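Long-range contacts in geranylgeranyl pyrophosphate synthetase (Pyrococcus horikoshii, PDB 1WY0), which probably condenses isopentenyl diphosphate with allylic diphosphates to build the C20 chain of geranylgeranyl diphosphate, a precursor of archaeal membrane lipids: residues K3-I11 and D329-E339; K162-M173 and K243-E252. All blocks are in the same frame, centred on the assembly; numbering follows the deposited sequence.

Contact 1. Residues K3-I11 and D329-E339; sequences KYEELFARI and DLELLAKFIVE
Arg10 and Asp329 form the salt bridge between these two helices. Arg10 NE gives the stronger bond, 2.7 Å to Asp329 OD2 with an N-H...O angle of 154°, and NH2 adds a weak one to the same oxygen. The carboxylate oxygen lies close to the guanidinium plane, yet the arginine meets it from above the carboxylate plane, the two flat groups being moderately tilted against each other. Asp329 OD1 instead rests 3.5 Å from the methyl Leu7 CD1. At the other end of the contact the hydroxyl of Tyr4 donates to Glu339 OE1 (3.0 Å), nearly in line with the C-O bond, the ring and carboxylate planes steeply inclined. Lys3 NZ and Lys335 NZ lie in the same neighbourhood without touching, and Lys3 could help to keep Glu339 ionised. In this all-helical prenyltransferase fold the contact brings the first helix of the chain against the last, their axes 10.5 Å apart and crossing at -114°. Tyr4, Phe8 and Phe336 make an aromatic cluster. Phe336, its CG anti to the backbone N (chi1 171°), turns an edge to the Tyr4 face, centroids 5.1 Å apart, and offers its own face to the edge of Phe8 in a second T-shaped pair; Phe336 CB also sits over the Tyr4 face as a CH-pi contact. An alanine in place of Tyr4 would take away ring and hydroxyl together, and would probably leave Glu339 OE1 without this donor and the edge of Phe336 without a face to pack on. Leu332 CD2 meets the Tyr4 rim at CE2 (3.9 Å), while between the two polar ends Leu7 CD2 reaches Leu332 CB (3.7 Å). Arg10 and Ile11 also lean on Phe52 of helix 49-57.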
loop_
_atom_site.group_PDB
_atom_site.type_symbol
_atom_site.label_atom_id
_atom_site.label_comp_id
_atom_site.label_asym_id
_atom_site.label_seq_id
_atom_site.Cartn_x
_atom_site.Cartn_y
_atom_site.Cartn_z
ATOM N N LYS A 3 -35.062 -8.664 -15.679
ATOM C CA LYS A 3 -34.722 -7.358 -15.132
ATOM C C LYS A 3 -33.240 -7.297 -14.759
ATOM O O LYS A 3 -32.597 -6.255 -14.793
ATOM C CB LYS A 3 -35.586 -7.117 -13.895
ATOM C CG LYS A 3 -36.320 -8.382 -13.445
ATOM C CD LYS A 3 -35.797 -8.909 -12.108
ATOM C CE LYS A 3 -36.459 -10.227 -11.695
ATOM N NZ LYS A 3 -35.840 -10.722 -10.466
ATOM N N TYR A 4 -32.711 -8.467 -14.354
ATOM C CA TYR A 4 -31.283 -8.569 -14.100
ATOM C C TYR A 4 -30.479 -8.156 -15.330
ATOM O O TYR A 4 -29.400 -7.586 -15.236
ATOM C CB TYR A 4 -30.966 -10.018 -13.731
ATOM C CG TYR A 4 -31.445 -10.303 -12.352
ATOM C CD1 TYR A 4 -31.451 -11.611 -11.875
ATOM C CD2 TYR A 4 -31.887 -9.267 -11.529
ATOM C CE1 TYR A 4 -31.882 -11.882 -10.585
ATOM C CE2 TYR A 4 -32.327 -9.538 -10.242
ATOM C CZ TYR A 4 -32.330 -10.838 -9.772
ATOM O OH TYR A 4 -32.752 -11.115 -8.485
ATOM N N GLU A 5 -31.035 -8.522 -16.500
ATOM C CA GLU A 5 -30.394 -8.151 -17.755
ATOM C C GLU A 5 -30.326 -6.631 -17.905
ATOM O O GLU A 5 -29.378 -6.065 -18.435
ATOM C CB GLU A 5 -31.214 -8.746 -18.900
ATOM C CG GLU A 5 -30.871 -10.213 -19.161
ATOM C CD GLU A 5 -30.395 -10.854 -17.877
ATOM O OE1 GLU A 5 -31.208 -11.444 -17.179
ATOM O OE2 GLU A 5 -29.203 -10.760 -17.586
ATOM N N GLU A 6 -31.406 -5.969 -17.449
ATOM C CA GLU A 6 -31.432 -4.513 -17.498
ATOM C C GLU A 6 -30.572 -3.906 -16.388
ATOM O O GLU A 6 -29.928 -2.879 -16.557
ATOM C CB GLU A 6 -32.883 -4.057 -17.340
ATOM C CG GLU A 6 -33.086 -2.600 -17.757
ATOM C CD GLU A 6 -34.520 -2.399 -18.189
ATOM O OE1 GLU A 6 -35.312 -1.917 -17.390
ATOM O OE2 GLU A 6 -34.837 -2.730 -19.330
ATOM N N LEU A 7 -30.562 -4.553 -15.223
ATOM C CA LEU A 7 -29.750 -4.084 -14.103
ATOM C C LEU A 7 -28.298 -4.106 -14.552
ATOM O O LEU A 7 -27.564 -3.144 -14.346
ATOM C CB LEU A 7 -29.926 -4.990 -12.885
ATOM C CG LEU A 7 -28.898 -4.797 -11.761
ATOM C CD1 LEU A 7 -28.895 -3.350 -11.284
ATOM C CD2 LEU A 7 -29.223 -5.736 -10.620
ATOM N N PHE A 8 -27.888 -5.208 -15.175
ATOM C CA PHE A 8 -26.521 -5.330 -15.666
ATOM C C PHE A 8 -26.290 -4.338 -16.792
ATOM O O PHE A 8 -25.151 -3.987 -17.102
ATOM C CB PHE A 8 -26.249 -6.749 -16.162
ATOM C CG PHE A 8 -26.222 -7.773 -15.068
ATOM C CD1 PHE A 8 -25.713 -7.449 -13.810
ATOM C CD2 PHE A 8 -26.679 -9.067 -15.294
ATOM C CE1 PHE A 8 -25.660 -8.395 -12.798
ATOM C CE2 PHE A 8 -26.630 -10.025 -14.286
ATOM C CZ PHE A 8 -26.117 -9.684 -13.036
ATOM N N ALA A 9 -27.382 -3.890 -17.400
ATOM C CA ALA A 9 -27.305 -2.921 -18.479
ATOM C C ALA A 9 -26.953 -1.571 -17.866
ATOM O O ALA A 9 -26.192 -0.793 -18.438
ATOM C CB ALA A 9 -28.645 -2.843 -19.207
ATOM N N ARG A 10 -27.520 -1.304 -16.695
ATOM C CA ARG A 10 -27.254 -0.080 -15.975
ATOM C C ARG A 10 -25.847 -0.118 -15.414
ATOM O O ARG A 10 -25.056 0.799 -15.589
ATOM C CB ARG A 10 -28.266 0.035 -14.835
ATOM C CG ARG A 10 -29.670 0.374 -15.337
ATOM C CD ARG A 10 -30.289 1.552 -14.576
ATOM N NE ARG A 10 -29.686 1.689 -13.248
ATOM C CZ ARG A 10 -28.685 2.578 -13.115
ATOM N NH1 ARG A 10 -28.278 3.282 -14.157
ATOM N NH2 ARG A 10 -28.125 2.770 -11.918
ATOM N N ILE A 11 -25.550 -1.211 -14.718
ATOM C CA ILE A 11 -24.239 -1.419 -14.118
ATOM C C ILE A 11 -23.159 -1.189 -15.163
ATOM O O ILE A 11 -22.211 -0.437 -14.932
ATOM C CB ILE A 11 -24.098 -2.856 -13.573
ATOM C CG1 ILE A 11 -25.059 -3.064 -12.408
ATOM C CG2 ILE A 11 -22.663 -3.120 -13.133
ATOM C CD1 ILE A 11 -25.127 -4.502 -11.931
ATOM N N ASP A 329 -32.350 -0.845 -7.927
ATOM C CA ASP A 329 -31.157 -1.575 -8.328
ATOM C C ASP A 329 -30.408 -2.156 -7.130
ATOM O O ASP A 329 -29.921 -3.284 -7.187
ATOM C CB ASP A 329 -30.233 -0.673 -9.146
ATOM C CG ASP A 329 -30.860 -0.234 -10.458
ATOM O OD1 ASP A 329 -31.522 -1.067 -11.116
ATOM O OD2 ASP A 329 -30.683 0.939 -10.840
ATOM N N LEU A 330 -30.323 -1.392 -6.045
ATOM C CA LEU A 330 -29.638 -1.860 -4.849
ATOM C C LEU A 330 -30.361 -3.054 -4.252
ATOM O O LEU A 330 -29.748 -3.893 -3.595
ATOM C CB LEU A 330 -29.540 -0.746 -3.802
ATOM C CG LEU A 330 -28.663 0.471 -4.118
ATOM C CD1 LEU A 330 -28.616 1.385 -2.901
ATOM C CD2 LEU A 330 -27.255 0.023 -4.495
ATOM N N GLU A 331 -31.669 -3.130 -4.465
ATOM C CA GLU A 331 -32.431 -4.253 -3.941
ATOM C C GLU A 331 -32.274 -5.436 -4.879
ATOM O O GLU A 331 -32.141 -6.578 -4.438
ATOM C CB GLU A 331 -33.910 -3.901 -3.803
ATOM C CG GLU A 331 -34.259 -3.209 -2.496
ATOM C CD GLU A 331 -35.754 -2.999 -2.329
ATOM O OE1 GLU A 331 -36.478 -3.017 -3.350
ATOM O OE2 GLU A 331 -36.200 -2.813 -1.176
ATOM N N LEU A 332 -32.291 -5.161 -6.175
ATOM C CA LEU A 332 -32.134 -6.222 -7.154
ATOM C C LEU A 332 -30.745 -6.854 -7.044
ATOM O O LEU A 332 -30.616 -8.076 -7.007
ATOM C CB LEU A 332 -32.363 -5.685 -8.571
ATOM C CG LEU A 332 -33.823 -5.442 -8.974
ATOM C CD1 LEU A 332 -33.909 -5.042 -10.446
ATOM C CD2 LEU A 332 -34.623 -6.715 -8.737
ATOM N N LEU A 333 -29.714 -6.015 -6.985
ATOM C CA LEU A 333 -28.339 -6.493 -6.877
ATOM C C LEU A 333 -28.200 -7.425 -5.681
ATOM O O LEU A 333 -27.723 -8.556 -5.810
ATOM C CB LEU A 333 -27.386 -5.307 -6.724
ATOM C CG LEU A 333 -25.887 -5.584 -6.620
ATOM C CD1 LEU A 333 -25.363 -6.234 -7.900
ATOM C CD2 LEU A 333 -25.177 -4.267 -6.367
ATOM N N ALA A 334 -28.638 -6.955 -4.518
ATOM C CA ALA A 334 -28.556 -7.762 -3.313
ATOM C C ALA A 334 -29.277 -9.085 -3.503
ATOM O O ALA A 334 -28.809 -10.130 -3.042
ATOM C CB ALA A 334 -29.158 -7.011 -2.138
ATOM N N LYS A 335 -30.419 -9.042 -4.179
ATOM C CA LYS A 335 -31.201 -10.248 -4.403
ATOM C C LYS A 335 -30.516 -11.149 -5.430
ATOM O O LYS A 335 -30.552 -12.371 -5.312
ATOM C CB LYS A 335 -32.618 -9.878 -4.858
ATOM C CG LYS A 335 -33.688 -10.847 -4.385
ATOM C CD LYS A 335 -35.052 -10.521 -4.991
ATOM C CE LYS A 335 -36.104 -11.556 -4.576
ATOM N NZ LYS A 335 -37.440 -11.308 -5.200
ATOM N N PHE A 336 -29.886 -10.542 -6.430
ATOM C CA PHE A 336 -29.178 -11.321 -7.438
ATOM C C PHE A 336 -27.978 -12.033 -6.817
ATOM O O PHE A 336 -27.698 -13.201 -7.059
ATOM C CB PHE A 336 -28.685 -10.361 -8.518
ATOM C CG PHE A 336 -27.766 -11.077 -9.467
ATOM C CD1 PHE A 336 -28.300 -11.930 -10.428
ATOM C CD2 PHE A 336 -26.398 -10.847 -9.421
ATOM C CE1 PHE A 336 -27.461 -12.547 -11.347
ATOM C CE2 PHE A 336 -25.566 -11.469 -10.348
ATOM C CZ PHE A 336 -26.092 -12.321 -11.312
ATOM N N ILE A 337 -27.240 -11.262 -6.020
ATOM C CA ILE A 337 -26.027 -11.788 -5.440
ATOM C C ILE A 337 -26.252 -13.102 -4.677
ATOM O O ILE A 337 -25.324 -13.824 -4.345
ATOM C CB ILE A 337 -25.465 -10.714 -4.518
ATOM C CG1 ILE A 337 -24.495 -9.821 -5.295
ATOM C CG2 ILE A 337 -24.695 -11.374 -3.362
ATOM C CD1 ILE A 337 -23.966 -8.667 -4.440
ATOM N N VAL A 338 -27.539 -13.387 -4.363
ATOM C CA VAL A 338 -27.830 -14.595 -3.576
ATOM C C VAL A 338 -28.712 -15.629 -4.308
ATOM O O VAL A 338 -29.058 -16.676 -3.772
ATOM C CB VAL A 338 -28.494 -14.191 -2.259
ATOM C CG1 VAL A 338 -29.901 -13.650 -2.518
ATOM C CG2 VAL A 338 -28.572 -15.397 -1.336
ATOM N N GLU A 339 -29.112 -15.306 -5.554
ATOM C CA GLU A 339 -29.985 -16.226 -6.285
ATOM C C GLU A 339 -29.263 -16.911 -7.455
ATOM O O GLU A 339 -29.713 -17.921 -7.980
ATOM C CB GLU A 339 -31.196 -15.440 -6.802
ATOM C CG GLU A 339 -32.342 -15.393 -5.787
ATOM C CD GLU A 339 -33.526 -14.697 -6.412
ATOM O OE1 GLU A 339 -33.319 -13.819 -7.237
ATOM O OE2 GLU A 339 -34.657 -15.051 -6.078
#

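Contact 2. Residues K162-M173 and K243-E252; sequences KSTVTIEEYMEM and KTLIVAHFFE
Tyr170 lays one ring face over the start of helix 245-252: Leu245 N sits 3.5 Å above the ring centre, and Thr244 C is offset toward the rim. CG anti to the backbone N (chi1 164°) turns the ring toward the start of that helix. Its hydroxyl and Leu245 N share a water, which accepts from the amide. The ring of Phe251 carries Thr164 CG2 over its centre, a CH-pi contact 3.6 Å from the centroid, while Ser163 O approaches CE2 obliquely.

Both helices begin with a threonine N-cap. Thr166 OG1 accepts from Glu169 N, and Glu169 OE1 takes Thr166 N on its anti lone pair, completing a capping box; Thr244 OG1 accepts from Val247 N and weakly from Ile246 N. The next amide of the first helix, Ile167 N, instead points straight across to Glu252 OE1 (3.2 Å, 179°), so a carboxylate probably gains from the positive end of that helix dipole. The Ile167 side chain packs as a knob into a hole formed by Leu245, Ala248, His249 and Glu252. Val165 CG1 presses on Lys243 CG. The lysine is bent at chi2 (72°), and Lys243 NZ donates to Lys162 O (3.1 Å).

The helix axes are nearly antiparallel, 8.8 Å apart, with the small Ala248 at their closest backbone approach, opposite Ile167. Helix 132-159 covers Val165 and Met173 through Phe159, helix 197-224 flanks Tyr170 through Ile216 and Asp219, and helix 299-315 contributes Tyr302, touching Ile167 and stacking on His249.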
loop_
_atom_site.group_PDB
_atom_site.type_symbol
_atom_site.label_atom_id
_atom_site.label_comp_id
_atom_site.label_asym_id
_atom_site.label_seq_id
_atom_site.Cartn_x
_atom_site.Cartn_y
_atom_site.Cartn_z
ATOM N N LYS A 162 -3.320 -23.212 11.580
ATOM C CA LYS A 162 -4.189 -24.059 12.384
ATOM C C LYS A 162 -5.214 -24.803 11.521
ATOM O O LYS A 162 -5.602 -24.362 10.447
ATOM C CB LYS A 162 -4.909 -23.151 13.387
ATOM C CG LYS A 162 -5.771 -23.922 14.392
ATOM C CD LYS A 162 -6.479 -22.988 15.379
ATOM C CE LYS A 162 -7.662 -23.664 16.077
ATOM N NZ LYS A 162 -8.859 -22.837 15.928
ATOM N N SER A 163 -5.679 -25.964 11.972
ATOM C CA SER A 163 -6.622 -26.755 11.192
ATOM C C SER A 163 -8.090 -26.339 11.269
ATOM O O SER A 163 -8.770 -26.337 10.244
ATOM C CB SER A 163 -6.504 -28.230 11.566
ATOM O OG SER A 163 -5.222 -28.734 11.245
ATOM N N THR A 164 -8.579 -25.987 12.458
ATOM C CA THR A 164 -9.984 -25.596 12.613
ATOM C C THR A 164 -10.189 -24.133 12.994
ATOM O O THR A 164 -9.279 -23.482 13.501
ATOM C CB THR A 164 -10.715 -26.477 13.683
ATOM O OG1 THR A 164 -10.218 -26.172 14.997
ATOM C CG2 THR A 164 -10.493 -27.959 13.404
ATOM N N VAL A 165 -11.392 -23.623 12.735
ATOM C CA VAL A 165 -11.761 -22.244 13.053
ATOM C C VAL A 165 -13.190 -22.271 13.554
ATOM O O VAL A 165 -13.903 -23.237 13.321
ATOM C CB VAL A 165 -11.739 -21.302 11.809
ATOM C CG1 VAL A 165 -10.317 -21.068 11.334
ATOM C CG2 VAL A 165 -12.584 -21.899 10.703
ATOM N N THR A 166 -13.610 -21.204 14.222
ATOM C CA THR A 166 -14.968 -21.117 14.741
ATOM C C THR A 166 -15.799 -20.210 13.850
ATOM O O THR A 166 -15.259 -19.427 13.073
ATOM C CB THR A 166 -14.991 -20.536 16.174
ATOM O OG1 THR A 166 -14.768 -19.118 16.126
ATOM C CG2 THR A 166 -13.907 -21.196 17.027
ATOM N N ILE A 167 -17.118 -20.320 13.957
ATOM C CA ILE A 167 -18.001 -19.493 13.160
ATOM C C ILE A 167 -17.682 -18.040 13.471
ATOM O O ILE A 167 -17.692 -17.190 12.586
ATOM C CB ILE A 167 -19.488 -19.767 13.496
ATOM C CG1 ILE A 167 -19.909 -21.138 12.948
ATOM C CG2 ILE A 167 -20.367 -18.662 12.944
ATOM C CD1 ILE A 167 -21.309 -21.565 13.384
ATOM N N GLU A 168 -17.400 -17.767 14.740
ATOM C CA GLU A 168 -17.091 -16.418 15.186
ATOM C C GLU A 168 -15.788 -15.892 14.591
ATOM O O GLU A 168 -15.684 -14.717 14.252
ATOM C CB GLU A 168 -16.984 -16.385 16.708
ATOM C CG GLU A 168 -16.664 -15.007 17.241
ATOM C CD GLU A 168 -16.216 -15.043 18.673
ATOM O OE1 GLU A 168 -17.045 -15.422 19.537
ATOM O OE2 GLU A 168 -15.030 -14.702 18.926
ATOM N N GLU A 169 -14.788 -16.758 14.502
ATOM C CA GLU A 169 -13.506 -16.370 13.939
ATOM C C GLU A 169 -13.704 -16.043 12.468
ATOM O O GLU A 169 -13.305 -14.973 12.004
ATOM C CB GLU A 169 -12.490 -17.499 14.101
ATOM C CG GLU A 169 -11.677 -17.394 15.383
ATOM C CD GLU A 169 -10.864 -18.643 15.682
ATOM O OE1 GLU A 169 -11.311 -19.761 15.345
ATOM O OE2 GLU A 169 -9.770 -18.501 16.268
ATOM N N TYR A 170 -14.345 -16.958 11.745
ATOM C CA TYR A 170 -14.483 -16.689 10.319
ATOM C C TYR A 170 -15.314 -15.432 10.063
ATOM O O TYR A 170 -14.947 -14.560 9.286
ATOM C CB TYR A 170 -15.155 -17.898 9.668
ATOM C CG TYR A 170 -15.663 -17.524 8.320
ATOM C CD1 TYR A 170 -14.812 -17.581 7.219
ATOM C CD2 TYR A 170 -16.984 -17.109 8.152
ATOM C CE1 TYR A 170 -15.279 -17.235 5.960
ATOM C CE2 TYR A 170 -17.449 -16.753 6.894
ATOM C CZ TYR A 170 -16.601 -16.811 5.802
ATOM O OH TYR A 170 -17.057 -16.465 4.546
ATOM N N MET A 171 -16.437 -15.208 10.738
ATOM C CA MET A 171 -17.218 -13.993 10.531
ATOM C C MET A 171 -16.479 -12.703 10.878
ATOM O O MET A 171 -16.737 -11.664 10.282
ATOM C CB MET A 171 -18.525 -14.053 11.332
ATOM C CG MET A 171 -19.578 -14.997 10.774
ATOM S SD MET A 171 -19.818 -14.883 8.992
ATOM C CE MET A 171 -20.697 -13.307 8.876
ATOM N N GLU A 172 -15.572 -12.747 11.840
ATOM C CA GLU A 172 -14.853 -11.533 12.194
ATOM C C GLU A 172 -13.850 -11.210 11.079
ATOM O O GLU A 172 -13.569 -10.050 10.790
ATOM C CB GLU A 172 -14.136 -11.717 13.532
ATOM C CG GLU A 172 -13.316 -10.519 13.954
ATOM C CD GLU A 172 -12.533 -10.760 15.228
ATOM O OE1 GLU A 172 -12.055 -11.895 15.412
ATOM O OE2 GLU A 172 -12.377 -9.810 16.034
ATOM N N MET A 173 -13.348 -12.260 10.441
ATOM C CA MET A 173 -12.381 -12.143 9.363
ATOM C C MET A 173 -13.049 -11.657 8.078
ATOM O O MET A 173 -12.629 -10.654 7.483
ATOM C CB MET A 173 -11.719 -13.508 9.145
ATOM C CG MET A 173 -10.737 -13.599 7.970
ATOM S SD MET A 173 -11.507 -13.701 6.331
ATOM C CE MET A 173 -11.967 -15.443 6.230
ATOM N N LYS A 243 -10.879 -21.633 4.614
ATOM C CA LYS A 243 -11.753 -21.439 5.766
ATOM C C LYS A 243 -12.978 -20.626 5.376
ATOM O O LYS A 243 -12.902 -19.415 5.184
ATOM C CB LYS A 243 -11.014 -20.717 6.896
ATOM C CG LYS A 243 -10.321 -21.632 7.889
ATOM C CD LYS A 243 -9.093 -22.284 7.298
ATOM C CE LYS A 243 -8.439 -23.206 8.303
ATOM N NZ LYS A 243 -7.161 -23.737 7.786
ATOM N N THR A 244 -14.107 -21.306 5.242
ATOM C CA THR A 244 -15.361 -20.657 4.884
ATOM C C THR A 244 -16.327 -20.821 6.057
ATOM O O THR A 244 -16.001 -21.479 7.040
ATOM C CB THR A 244 -15.980 -21.320 3.652
ATOM O OG1 THR A 244 -16.570 -22.569 4.035
ATOM C CG2 THR A 244 -14.909 -21.577 2.592
ATOM N N LEU A 245 -17.511 -20.225 5.954
ATOM C CA LEU A 245 -18.509 -20.345 7.018
ATOM C C LEU A 245 -19.032 -21.771 7.087
ATOM O O LEU A 245 -19.450 -22.233 8.146
ATOM C CB LEU A 245 -19.679 -19.393 6.767
ATOM C CG LEU A 245 -20.858 -19.547 7.728
ATOM C CD1 LEU A 245 -20.377 -19.527 9.172
ATOM C CD2 LEU A 245 -21.855 -18.430 7.470
ATOM N N ILE A 246 -19.013 -22.458 5.946
ATOM C CA ILE A 246 -19.471 -23.837 5.860
ATOM C C ILE A 246 -18.557 -24.755 6.666
ATOM O O ILE A 246 -19.013 -25.612 7.425
ATOM C CB ILE A 246 -19.493 -24.307 4.392
ATOM C CG1 ILE A 246 -20.387 -23.375 3.572
ATOM C CG2 ILE A 246 -19.990 -25.747 4.304
ATOM C CD1 ILE A 246 -20.206 -23.491 2.075
ATOM N N VAL A 247 -17.254 -24.570 6.497
ATOM C CA VAL A 247 -16.266 -25.372 7.200
ATOM C C VAL A 247 -16.271 -25.035 8.697
ATOM O O VAL A 247 -16.050 -25.911 9.537
ATOM C CB VAL A 247 -14.870 -25.122 6.596
ATOM C CG1 VAL A 247 -13.807 -25.732 7.454
ATOM C CG2 VAL A 247 -14.803 -25.718 5.212
ATOM N N ALA A 248 -16.519 -23.770 9.037
ATOM C CA ALA A 248 -16.561 -23.374 10.443
ATOM C C ALA A 248 -17.763 -24.039 11.122
ATOM O O ALA A 248 -17.654 -24.534 12.244
ATOM C CB ALA A 248 -16.658 -21.860 10.573
ATOM N N HIS A 249 -18.907 -24.048 10.447
ATOM C CA HIS A 249 -20.096 -24.673 11.012
ATOM C C HIS A 249 -19.846 -26.158 11.212
ATOM O O HIS A 249 -20.236 -26.732 12.224
ATOM C CB HIS A 249 -21.300 -24.498 10.089
ATOM C CG HIS A 249 -22.533 -25.199 10.570
ATOM N ND1 HIS A 249 -22.801 -26.521 10.282
ATOM C CD2 HIS A 249 -23.592 -24.750 11.281
ATOM C CE1 HIS A 249 -23.972 -26.856 10.794
ATOM N NE2 HIS A 249 -24.473 -25.797 11.404
ATOM N N PHE A 250 -19.195 -26.789 10.245
ATOM C CA PHE A 250 -18.936 -28.227 10.350
ATOM C C PHE A 250 -18.034 -28.574 11.541
ATOM O O PHE A 250 -18.281 -29.501 12.303
ATOM C CB PHE A 250 -18.281 -28.700 9.053
ATOM C CG PHE A 250 -17.715 -30.075 9.252
ATOM C CD1 PHE A 250 -16.360 -30.230 9.509
ATOM C CD2 PHE A 250 -18.537 -31.184 9.142
ATOM C CE1 PHE A 250 -15.824 -31.502 9.656
ATOM C CE2 PHE A 250 -17.995 -32.458 9.292
ATOM C CZ PHE A 250 -16.640 -32.621 9.551
ATOM N N PHE A 251 -16.924 -27.817 11.666
ATOM C CA PHE A 251 -16.015 -28.051 12.788
ATOM C C PHE A 251 -16.702 -27.812 14.139
ATOM O O PHE A 251 -16.373 -28.413 15.155
ATOM C CB PHE A 251 -14.810 -27.115 12.650
ATOM C CG PHE A 251 -13.847 -27.667 11.638
ATOM C CD1 PHE A 251 -13.731 -29.041 11.469
ATOM C CD2 PHE A 251 -13.063 -26.802 10.891
ATOM C CE1 PHE A 251 -12.830 -29.550 10.545
ATOM C CE2 PHE A 251 -12.163 -27.321 9.966
ATOM C CZ PHE A 251 -12.042 -28.692 9.789
ATOM N N GLU A 252 -17.668 -26.872 14.137
ATOM C CA GLU A 252 -18.379 -26.594 15.382
ATOM C C GLU A 252 -19.369 -27.708 15.761
ATOM O O GLU A 252 -19.699 -27.917 16.921
ATOM C CB GLU A 252 -19.114 -25.258 15.258
ATOM C CG GLU A 252 -19.186 -24.530 16.606
ATOM C CD GLU A 252 -19.298 -23.039 16.388
ATOM O OE1 GLU A 252 -18.324 -22.435 15.962
ATOM O OE2 GLU A 252 -20.352 -22.480 16.706
HETATM O O HOH W 1 -18.131 -18.783 3.787
#

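Contact 2 is nested within the loop that contact 1 closes: the chain leaves helix 3-25, passes through helix 167-193 and helix 245-253, and returns in helix 325-336. The centres lie 30 Å apart and the nearest atoms about 11 Å, so the two do not touch. No helix belongs to both, but helices 197-224 and 299-315 have residues against each. Contact 1 brings the two ends of the chain together; contact 2 joins two helices from the middle and later part of the chain. Neither contact is touched by the other subunit of the dimer, so both are ties within one chain of the all-helical fold.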